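Local structure of 2-hydroxyhepta-2,4-diene-1,7-dioate isomerase (Mycobacterium abscessus, 3RR6) at residues Ala79-Asp84 / Thr203-His208. The protein is of unconfirmed function but probably acts as a metal-binding isomerase or acetylpyruvate hydrolase of the fumarylacetoacetate hydrolase family. Sequence-based numbering, arbitrary orientation.
With EDO (1,2-ethanediol), chain M.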
loop_
_atom_site.group_PDB
_atom_site.type_symbol
_atom_site.label_atom_id
_atom_site.label_comp_id
_atom_site.label_asym_id
_atom_site.label_seq_id
_atom_site.Cartn_x
_atom_site.Cartn_y
_atom_site.Cartn_z
ATOM N N ALA A 79 7.791 0.075 -24.328
ATOM C CA ALA A 79 7.291 0.016 -25.708
ATOM C C ALA A 79 5.853 -0.509 -25.817
ATOM O O ALA A 79 5.213 -0.346 -26.860
ATOM C CB ALA A 79 8.228 -0.842 -26.567
ATOM N N GLU A 80 5.354 -1.144 -24.758
ATOM C CA GLU A 80 3.966 -1.623 -24.706
ATOM C C GLU A 80 2.981 -0.491 -24.361
ATOM O O GLU A 80 1.766 -0.655 -24.511
ATOM C CB GLU A 80 3.829 -2.753 -23.671
ATOM C CG GLU A 80 2.600 -3.651 -23.867
ATOM C CD GLU A 80 1.898 -4.015 -22.564
ATOM O OE1 GLU A 80 2.431 -4.855 -21.800
ATOM O OE2 GLU A 80 0.797 -3.472 -22.313
ATOM N N MET A 81 3.506 0.646 -23.901
ATOM C CA MET A 81 2.679 1.767 -23.439
ATOM C C MET A 81 2.026 2.557 -24.571
ATOM O O MET A 81 1.047 3.268 -24.345
ATOM C CB MET A 81 3.512 2.737 -22.587
ATOM C CG MET A 81 3.978 2.179 -21.242
ATOM S SD MET A 81 2.631 1.866 -20.097
ATOM C CE MET A 81 2.117 3.529 -19.663
ATOM N N GLY A 82 2.576 2.458 -25.777
ATOM C CA GLY A 82 2.067 3.224 -26.908
ATOM C C GLY A 82 0.781 2.685 -27.517
ATOM O O GLY A 82 0.003 3.445 -28.106
ATOM N N GLY A 83 0.546 1.382 -27.360
ATOM C CA GLY A 83 -0.401 0.658 -28.209
ATOM C C GLY A 83 -1.875 0.948 -28.003
ATOM O O GLY A 83 -2.259 2.020 -27.524
ATOM N N ASP A 84 -2.703 -0.018 -28.396
ATOM C CA ASP A 84 -4.140 0.053 -28.174
ATOM C C ASP A 84 -4.399 0.261 -26.686
ATOM O O ASP A 84 -3.611 -0.205 -25.852
ATOM C CB ASP A 84 -4.819 -1.236 -28.643
ATOM N N THR A 203 6.800 2.661 -11.900
ATOM C CA THR A 203 5.399 3.090 -11.930
ATOM C C THR A 203 5.039 3.856 -13.212
ATOM O O THR A 203 3.872 4.136 -13.463
ATOM C CB THR A 203 5.039 3.944 -10.693
ATOM O OG1 THR A 203 5.837 5.130 -10.679
ATOM C CG2 THR A 203 5.254 3.163 -9.387
ATOM N N SER A 204 6.037 4.194 -14.024
ATOM C CA SER A 204 5.800 4.711 -15.370
ATOM C C SER A 204 5.193 3.674 -16.313
ATOM O O SER A 204 4.718 4.035 -17.404
ATOM C CB SER A 204 7.097 5.276 -15.963
ATOM O OG SER A 204 8.184 4.384 -15.781
ATOM N N LEU A 205 5.201 2.400 -15.902
ATOM C CA LEU A 205 4.529 1.343 -16.648
ATOM C C LEU A 205 3.099 1.043 -16.156
ATOM O O LEU A 205 2.483 0.083 -16.610
ATOM C CB LEU A 205 5.400 0.068 -16.654
ATOM C CG LEU A 205 6.779 0.273 -17.301
ATOM C CD1 LEU A 205 7.570 -1.027 -17.302
ATOM C CD2 LEU A 205 6.652 0.826 -18.717
ATOM N N LEU A 206 2.547 1.856 -15.249
ATOM C CA LEU A 206 1.127 1.689 -14.880
ATOM C C LEU A 206 0.238 1.910 -16.106
ATOM O O LEU A 206 0.377 2.927 -16.815
ATOM C CB LEU A 206 0.730 2.665 -13.771
ATOM C CG LEU A 206 1.267 2.396 -12.370
ATOM C CD1 LEU A 206 0.938 3.564 -11.444
ATOM C CD2 LEU A 206 0.694 1.116 -11.794
ATOM N N LEU A 207 -0.657 0.961 -16.375
ATOM C CA LEU A 207 -1.548 1.064 -17.539
ATOM C C LEU A 207 -2.586 2.169 -17.320
ATOM O O LEU A 207 -2.822 3.013 -18.198
ATOM C CB LEU A 207 -2.232 -0.279 -17.815
ATOM C CG LEU A 207 -1.270 -1.386 -18.272
ATOM C CD1 LEU A 207 -1.965 -2.737 -18.265
ATOM C CD2 LEU A 207 -0.692 -1.081 -19.642
ATOM N N HIS A 208 -3.202 2.133 -16.144
ATOM C CA HIS A 208 -4.024 3.221 -15.627
ATOM C C HIS A 208 -3.200 3.905 -14.549
ATOM O O HIS A 208 -2.861 3.292 -13.529
ATOM C CB HIS A 208 -5.334 2.681 -15.062
ATOM C CG HIS A 208 -6.112 1.870 -16.040
ATOM N ND1 HIS A 208 -6.912 2.440 -17.005
ATOM C CD2 HIS A 208 -6.180 0.532 -16.231
ATOM C CE1 HIS A 208 -7.456 1.482 -17.734
ATOM N NE2 HIS A 208 -7.030 0.319 -17.287
HETATM C C1 EDO M . -0.961 2.198 -22.330
HETATM O O1 EDO M . -1.450 1.043 -23.025
HETATM C C2 EDO M . -1.741 2.356 -21.032
HETATM O O2 EDO M . -1.851 3.730 -20.650
#
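M81 carries this contact, its thioether laid against the backbone of 203-208. The terminal methyl CE meets two carbonyl oxygens, S204 O at 3.5 Å and L206 O at 3.4 Å, while SD sits 3.9 Å from L205 O. Bends at chi2 (-67°) and chi3 (-71°) turn SD and CE along the backbone of 204-206. Nearer the M81 backbone, CG packs obliquely on L205 CD2 at 3.9 Å. E80 crosses L207 at about a right angle, OE2 lying 3.9 Å from the methyl CD2; this is van der Waals contact only, and the other carboxylate oxygen, OE1, is hydrogen-bonded to A76 N. No hydrogen bond joins the two segments directly. A 1,2-ethanediol, probably from the crystallisation liquor, lies between them: its O2 donates to L207 O (2.7 Å). Within 203-208, L206 N hydrogen-bonds to T203 O in the short 3-10 turn, and S204 OG is held by D186. Backbone bonds from L205 to A75 and from L207 to N73 tie 203-208 to the loop that carries M81. The arrangement is a surface meeting of two loops within the fumarylacetoacetate hydrolase C-terminal family region, joining the connection between strands 67-70 and 91-94 to the loop, opened by a 3-10 turn, between strand 196-202 and helix 210-220.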